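Local atomic coordinates of carboxypeptidase A (Helicoverpa armigera, PDB entry 1JQG), a protein that probably acts as a zinc-dependent metallocarboxypeptidase of the M14 family, removing residues from the C-terminal ends of peptides. Residues K171-C182 against N209-N220. Numbering follows the deposited sequence.
Sequences KPVVMMQSLLHC and NNIDWIILPVAN. With ZN (zinc ion), chain B.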
ATOM      1  N   LYS A 171      24.462 -13.345   0.692  1.00 32.03           N
ATOM      2  CA  LYS A 171      23.338 -12.921   1.513  1.00 31.04           C
ATOM      3  C   LYS A 171      22.140 -12.558   0.644  1.00 29.58           C
ATOM      4  O   LYS A 171      22.234 -11.808  -0.335  1.00 31.84           O
ATOM      5  CB  LYS A 171      23.690 -11.731   2.428  1.00 28.06           C
ATOM      6  CG  LYS A 171      24.850 -12.015   3.384  1.00 39.48           C
ATOM      7  CD  LYS A 171      25.386 -10.824   4.141  1.00 43.49           C
ATOM      8  CE  LYS A 171      24.275 -10.104   4.886  1.00 53.55           C
ATOM      9  NZ  LYS A 171      24.875  -8.993   5.687  1.00 59.27           N
ATOM     10  N   PRO A 172      20.955 -13.026   1.013  1.00 25.27           N
ATOM     11  CA  PRO A 172      19.730 -12.698   0.314  1.00 25.13           C
ATOM     12  C   PRO A 172      19.282 -11.262   0.536  1.00 22.91           C
ATOM     13  O   PRO A 172      19.548 -10.702   1.592  1.00 23.20           O
ATOM     14  CB  PRO A 172      18.689 -13.665   0.939  1.00 23.81           C
ATOM     15  CG  PRO A 172      19.210 -13.880   2.307  1.00 21.06           C
ATOM     16  CD  PRO A 172      20.716 -13.954   2.134  1.00 21.32           C
ATOM     17  N   VAL A 173      18.550 -10.675  -0.390  1.00 21.83           N
ATOM     18  CA  VAL A 173      17.960  -9.350  -0.272  1.00 20.95           C
ATOM     19  C   VAL A 173      16.433  -9.367  -0.086  1.00 21.66           C
ATOM     20  O   VAL A 173      15.679 -10.119  -0.732  1.00 24.64           O
ATOM     21  CB  VAL A 173      18.274  -8.547  -1.545  1.00 20.18           C
ATOM     22  CG1 VAL A 173      17.677  -7.151  -1.566  1.00 22.46           C
ATOM     23  CG2 VAL A 173      19.775  -8.410  -1.713  1.00 28.72           C
ATOM     24  N   VAL A 174      15.953  -8.582   0.839  1.00 18.66           N
ATOM     25  CA  VAL A 174      14.544  -8.405   1.130  1.00 24.16           C
ATOM     26  C   VAL A 174      14.121  -6.953   0.847  1.00 25.35           C
ATOM     27  O   VAL A 174      14.645  -6.024   1.470  1.00 27.60           O
ATOM     28  CB  VAL A 174      14.235  -8.758   2.606  1.00 17.07           C
ATOM     29  CG1 VAL A 174      12.778  -8.445   2.947  1.00 13.76           C
ATOM     30  CG2 VAL A 174      14.587 -10.213   2.857  1.00 15.14           C
ATOM     31  N   MET A 175      13.287  -6.764  -0.171  1.00 23.17           N
ATOM     32  CA  MET A 175      12.863  -5.406  -0.511  1.00 23.90           C
ATOM     33  C   MET A 175      11.521  -5.138   0.153  1.00 21.65           C
ATOM     34  O   MET A 175      10.634  -5.983   0.167  1.00 22.46           O
ATOM     35  CB  MET A 175      12.826  -5.166  -2.032  1.00 20.51           C
ATOM     36  CG  MET A 175      12.776  -3.687  -2.375  1.00 18.18           C
ATOM     37  SD  MET A 175      12.780  -3.360  -4.116  1.00 15.86           S
ATOM     38  CE  MET A 175      11.979  -1.756  -4.150  1.00 17.74           C
ATOM     39  N   MET A 176      11.340  -3.912   0.609  1.00 21.41           N
ATOM     40  CA  MET A 176      10.059  -3.494   1.218  1.00 21.35           C
ATOM     41  C   MET A 176       9.705  -2.072   0.826  1.00 17.78           C
ATOM     42  O   MET A 176      10.579  -1.213   0.659  1.00 20.07           O
ATOM     43  CB  MET A 176      10.284  -3.641   2.705  1.00 28.14           C
ATOM     44  CG  MET A 176       9.150  -3.277   3.617  1.00 28.49           C
ATOM     45  SD  MET A 176       9.838  -3.077   5.288  1.00 28.49           S
ATOM     46  CE  MET A 176      10.818  -4.545   5.405  1.00 22.55           C
ATOM     47  N   GLN A 177       8.436  -1.829   0.544  1.00 19.02           N
ATOM     48  CA  GLN A 177       8.000  -0.482   0.148  1.00 18.83           C
ATOM     49  C   GLN A 177       6.602  -0.144   0.630  1.00 14.72           C
ATOM     50  O   GLN A 177       5.788  -0.998   0.836  1.00 15.61           O
ATOM     51  CB  GLN A 177       7.996  -0.264  -1.370  1.00 20.11           C
ATOM     52  CG  GLN A 177       7.130  -1.258  -2.137  1.00 21.48           C
ATOM     53  CD  GLN A 177       7.167  -1.027  -3.632  1.00 20.35           C
ATOM     54  OE1 GLN A 177       8.273  -1.027  -4.170  1.00 22.04           O
ATOM     55  NE2 GLN A 177       6.000  -0.831  -4.256  1.00 16.67           N
ATOM     56  N   SER A 178       6.293   1.134   0.723  1.00 16.65           N
ATOM     57  CA  SER A 178       5.011   1.612   1.163  1.00 19.67           C
ATOM     58  C   SER A 178       4.650   2.943   0.507  1.00 17.86           C
ATOM     59  O   SER A 178       5.472   3.527  -0.165  1.00 14.65           O
ATOM     60  CB  SER A 178       4.934   1.725   2.709  1.00 16.58           C
ATOM     61  OG  SER A 178       5.826   2.680   3.242  1.00 14.18           O
ATOM     62  N   LEU A 179       3.381   3.331   0.661  1.00 17.33           N
ATOM     63  CA  LEU A 179       2.879   4.587   0.138  1.00 17.00           C
ATOM     64  C   LEU A 179       2.857   4.691  -1.377  1.00 16.09           C
ATOM     65  O   LEU A 179       2.823   5.761  -1.932  1.00 14.77           O
ATOM     66  CB  LEU A 179       3.603   5.769   0.775  1.00 14.61           C
ATOM     67  CG  LEU A 179       3.235   6.096   2.239  1.00 16.98           C
ATOM     68  CD1 LEU A 179       3.944   7.341   2.747  1.00 15.42           C
ATOM     69  CD2 LEU A 179       1.743   6.257   2.495  1.00 13.33           C
ATOM     70  N   LEU A 180       2.729   3.585  -2.080  1.00 19.42           N
ATOM     71  CA  LEU A 180       2.556   3.544  -3.518  1.00 19.97           C
ATOM     72  C   LEU A 180       1.217   4.231  -3.858  1.00 19.64           C
ATOM     73  O   LEU A 180       1.133   5.016  -4.807  1.00 16.17           O
ATOM     74  CB  LEU A 180       2.645   2.114  -4.039  1.00 18.18           C
ATOM     75  CG  LEU A 180       2.781   1.931  -5.553  1.00 19.14           C
ATOM     76  CD1 LEU A 180       4.052   2.566  -6.022  1.00 14.66           C
ATOM     77  CD2 LEU A 180       2.703   0.492  -6.028  1.00 13.03           C
ATOM     78  N   HIS A 181       0.189   3.914  -3.087  1.00 17.02           N
ATOM     79  CA  HIS A 181      -1.091   4.583  -3.091  1.00 18.65           C
ATOM     80  C   HIS A 181      -1.075   5.562  -1.915  1.00 23.16           C
ATOM     81  O   HIS A 181      -1.279   5.247  -0.720  1.00 25.21           O
ATOM     82  CB  HIS A 181      -2.216   3.577  -2.952  1.00 18.25           C
ATOM     83  CG  HIS A 181      -2.508   2.819  -4.196  1.00 16.13           C
ATOM     84  ND1 HIS A 181      -2.961   1.565  -4.278  1.00 18.26           N
ATOM     85  CD2 HIS A 181      -2.433   3.108  -5.518  1.00 19.04           C
ATOM     86  CE1 HIS A 181      -3.194   1.004  -5.413  1.00 13.30           C
ATOM     87  NE2 HIS A 181      -2.851   1.998  -6.222  1.00 20.70           N
ATOM     88  N   CYS A 182      -0.814   6.829  -2.206  1.00 22.26           N
ATOM     89  CA  CYS A 182      -0.612   7.866  -1.230  1.00 15.36           C
ATOM     90  C   CYS A 182      -1.623   8.057  -0.144  1.00 14.60           C
ATOM     91  O   CYS A 182      -1.263   8.568   0.925  1.00 18.22           O
ATOM     92  CB  CYS A 182      -0.354   9.102  -2.067  1.00 21.41           C
ATOM     93  SG  CYS A 182      -1.555   9.539  -3.315  1.00 16.72           S
ATOM     94  N   ASN A 209      22.516  -9.390  10.241  1.00 22.90           N
ATOM     95  CA  ASN A 209      23.734 -10.053   9.831  1.00 27.94           C
ATOM     96  C   ASN A 209      23.610 -10.932   8.579  1.00 25.71           C
ATOM     97  O   ASN A 209      24.530 -10.945   7.753  1.00 24.89           O
ATOM     98  CB  ASN A 209      24.292 -10.878  11.019  1.00 34.42           C
ATOM     99  CG  ASN A 209      25.039 -10.005  12.005  1.00 37.46           C
ATOM    100  OD1 ASN A 209      25.836  -9.159  11.583  1.00 47.71           O
ATOM    101  ND2 ASN A 209      24.788 -10.195  13.280  1.00 38.74           N
ATOM    102  N   ASN A 210      22.533 -11.717   8.515  1.00 25.93           N
ATOM    103  CA  ASN A 210      22.373 -12.660   7.403  1.00 28.62           C
ATOM    104  C   ASN A 210      21.544 -12.159   6.228  1.00 28.44           C
ATOM    105  O   ASN A 210      21.267 -12.885   5.289  1.00 28.69           O
ATOM    106  CB  ASN A 210      21.825 -13.976   7.949  1.00 30.31           C
ATOM    107  CG  ASN A 210      22.806 -14.631   8.917  1.00 41.40           C
ATOM    108  OD1 ASN A 210      24.004 -14.758   8.607  1.00 49.28           O
ATOM    109  ND2 ASN A 210      22.264 -15.047  10.063  1.00 35.95           N
ATOM    110  N   ILE A 211      20.919 -10.996   6.321  1.00 29.22           N
ATOM    111  CA  ILE A 211      20.042 -10.445   5.324  1.00 27.91           C
ATOM    112  C   ILE A 211      20.366  -8.991   4.963  1.00 23.66           C
ATOM    113  O   ILE A 211      20.592  -8.163   5.851  1.00 25.01           O
ATOM    114  CB  ILE A 211      18.559 -10.562   5.761  1.00 30.59           C
ATOM    115  CG1 ILE A 211      18.183 -12.022   6.096  1.00 26.64           C
ATOM    116  CG2 ILE A 211      17.631 -10.078   4.641  1.00 19.55           C
ATOM    117  CD1 ILE A 211      16.826 -12.235   6.727  1.00 23.36           C
ATOM    118  N   ASP A 212      20.368  -8.702   3.675  1.00 19.33           N
ATOM    119  CA  ASP A 212      20.469  -7.328   3.167  1.00 20.87           C
ATOM    120  C   ASP A 212      19.102  -6.709   2.853  1.00 18.72           C
ATOM    121  O   ASP A 212      18.233  -7.422   2.341  1.00 20.48           O
ATOM    122  CB  ASP A 212      21.279  -7.332   1.876  1.00 19.91           C
ATOM    123  CG  ASP A 212      22.760  -7.406   2.095  1.00 20.17           C
ATOM    124  OD1 ASP A 212      23.222  -7.343   3.239  1.00 18.52           O
ATOM    125  OD2 ASP A 212      23.534  -7.551   1.112  1.00 28.70           O
ATOM    126  N   TRP A 213      18.838  -5.505   3.331  1.00 17.86           N
ATOM    127  CA  TRP A 213      17.499  -4.922   3.217  1.00 17.97           C
ATOM    128  C   TRP A 213      17.480  -3.635   2.387  1.00 22.52           C
ATOM    129  O   TRP A 213      18.402  -2.818   2.326  1.00 23.95           O
ATOM    130  CB  TRP A 213      16.877  -4.642   4.573  1.00 13.86           C
ATOM    131  CG  TRP A 213      16.897  -5.775   5.538  1.00 16.90           C
ATOM    132  CD1 TRP A 213      17.982  -6.300   6.202  1.00 19.42           C
ATOM    133  CD2 TRP A 213      15.769  -6.517   6.003  1.00 19.87           C
ATOM    134  NE1 TRP A 213      17.595  -7.325   7.030  1.00 18.07           N
ATOM    135  CE2 TRP A 213      16.240  -7.472   6.929  1.00 27.08           C
ATOM    136  CE3 TRP A 213      14.397  -6.462   5.753  1.00 18.72           C
ATOM    137  CZ2 TRP A 213      15.383  -8.374   7.580  1.00 27.21           C
ATOM    138  CZ3 TRP A 213      13.561  -7.340   6.371  1.00 13.45           C
ATOM    139  CH2 TRP A 213      14.048  -8.299   7.274  1.00 17.27           C
ATOM    140  N   ILE A 214      16.362  -3.469   1.659  1.00 20.60           N
ATOM    141  CA  ILE A 214      16.084  -2.302   0.865  1.00 15.94           C
ATOM    142  C   ILE A 214      14.725  -1.836   1.355  1.00 16.77           C
ATOM    143  O   ILE A 214      13.727  -2.558   1.253  1.00 17.92           O
ATOM    144  CB  ILE A 214      16.064  -2.595  -0.640  1.00 21.95           C
ATOM    145  CG1 ILE A 214      17.479  -2.905  -1.162  1.00 29.01           C
ATOM    146  CG2 ILE A 214      15.485  -1.404  -1.430  1.00 17.35           C
ATOM    147  CD1 ILE A 214      17.577  -3.323  -2.615  1.00 21.14           C
ATOM    148  N   ILE A 215      14.643  -0.596   1.852  1.00 15.99           N
ATOM    149  CA  ILE A 215      13.384  -0.051   2.333  1.00 14.62           C
ATOM    150  C   ILE A 215      13.090   1.283   1.694  1.00 15.19           C
ATOM    151  O   ILE A 215      13.873   2.221   1.852  1.00 13.68           O
ATOM    152  CB  ILE A 215      13.394   0.065   3.869  1.00 21.71           C
ATOM    153  CG1 ILE A 215      13.676  -1.314   4.505  1.00 17.52           C
ATOM    154  CG2 ILE A 215      12.057   0.621   4.371  1.00 16.90           C
ATOM    155  CD1 ILE A 215      13.630  -1.356   6.015  1.00 21.64           C
ATOM    156  N   LEU A 216      11.922   1.379   1.058  1.00 16.58           N
ATOM    157  CA  LEU A 216      11.456   2.613   0.415  1.00 18.93           C
ATOM    158  C   LEU A 216      10.173   3.101   1.106  1.00 21.53           C
ATOM    159  O   LEU A 216       9.065   2.603   0.867  1.00 21.27           O
ATOM    160  CB  LEU A 216      11.220   2.368  -1.087  1.00 16.41           C
ATOM    161  CG  LEU A 216      10.626   3.497  -1.924  1.00 17.82           C
ATOM    162  CD1 LEU A 216      11.503   4.736  -1.974  1.00 15.78           C
ATOM    163  CD2 LEU A 216      10.409   3.091  -3.378  1.00 16.84           C
ATOM    164  N   PRO A 217      10.301   4.036   2.047  1.00 18.87           N
ATOM    165  CA  PRO A 217       9.183   4.560   2.827  1.00 16.06           C
ATOM    166  C   PRO A 217       8.099   5.202   1.986  1.00 21.01           C
ATOM    167  O   PRO A 217       6.906   4.928   2.145  1.00 20.12           O
ATOM    168  CB  PRO A 217       9.832   5.438   3.850  1.00 19.70           C
ATOM    169  CG  PRO A 217      11.279   4.992   3.928  1.00 17.83           C
ATOM    170  CD  PRO A 217      11.595   4.573   2.508  1.00 16.75           C
ATOM    171  N   VAL A 218       8.388   6.223   1.188  1.00 24.03           N
ATOM    172  CA  VAL A 218       7.475   6.994   0.397  1.00 19.51           C
ATOM    173  C   VAL A 218       7.670   6.789  -1.102  1.00 23.25           C
ATOM    174  O   VAL A 218       8.421   7.450  -1.794  1.00 23.72           O
ATOM    175  CB  VAL A 218       7.580   8.506   0.684  1.00 16.16           C
ATOM    176  CG1 VAL A 218       6.385   9.229   0.063  1.00 17.51           C
ATOM    177  CG2 VAL A 218       7.620   8.763   2.179  1.00 17.08           C
ATOM    178  N   ALA A 219       6.912   5.830  -1.656  1.00 24.47           N
ATOM    179  CA  ALA A 219       7.008   5.482  -3.060  1.00 23.90           C
ATOM    180  C   ALA A 219       6.297   6.458  -3.982  1.00 22.45           C
ATOM    181  O   ALA A 219       6.685   6.530  -5.164  1.00 24.41           O
ATOM    182  CB  ALA A 219       6.471   4.095  -3.290  1.00 21.69           C
ATOM    183  N   ASN A 220       5.418   7.259  -3.411  1.00 17.89           N
ATOM    184  CA  ASN A 220       4.638   8.245  -4.151  1.00 17.14           C
ATOM    185  C   ASN A 220       4.607   9.603  -3.441  1.00 18.39           C
ATOM    186  O   ASN A 220       3.612  10.030  -2.869  1.00 18.66           O
ATOM    187  CB  ASN A 220       3.215   7.685  -4.324  1.00 17.97           C
ATOM    188  CG  ASN A 220       2.336   8.509  -5.248  1.00 14.96           C
ATOM    189  OD1 ASN A 220       1.136   8.230  -5.272  1.00 15.61           O
ATOM    190  ND2 ASN A 220       2.881   9.481  -5.950  1.00 13.16           N
TER
HETATM  191 ZN    ZN B 413      -3.346   0.233  -2.517  1.00 25.88          ZN
HETATM  192  O   HOH W   1      -5.020  -1.462  -3.064  1.00 17.20           O
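K171, just before strand 173-178, reaches across to N209 and D212 at the entry to strand 212-216. Its CB and CG pass the carbonyl oxygen of N210; CD and CE then run on to the N209 carbonyl and the D212 carboxylate, CE lying 3.4 Å from D212 OD1. The bend at chi3 (54°) turns the tip, and NZ ends 2.9 Å from N209 O in a weak hydrogen bond and 3.4 Å from D212 OD1 in a long salt bridge; T164 also bonds this ammonium. The D212 carboxylate is shared with S162 and R298.

Beyond this polar end, strands 173-178 and 212-216 run parallel, and both backbone polar atoms of M176 face strand 212-216: N donates to I214 O at 2.8 Å and O accepts from L216 N at 2.9 Å. On the face carrying V174, M176, W213 and I215, V174 lies alongside the indole, CG1 3.7 Å from W213 CZ3, while its CB and I211 CG2 sit over the rim of one ring face. M176 CE approaches the same CZ3 obliquely, and helix 402-421 packs on this side. The other, largely apolar face pairs M175 CG with I214 CG2 at 3.7 Å, against helix 283-294.

Toward the C-terminal ends of the segments, S178 OG binds P217 O at 2.7 Å; chi1 of 64° sets the hydroxyl between its own backbone N and carbonyl carbon, meeting P217 O from the side of the C=O, at 128°. A219 N in turn donates to S178 O. Three residues after S178, H181 binds zinc through ND1, together with E184 and H306, and its NE2 is held by D252. The buried K171, D212 and R298 probably offset one another's charge, while the bonded backbone up to S178 probably helps fix the H181 loop.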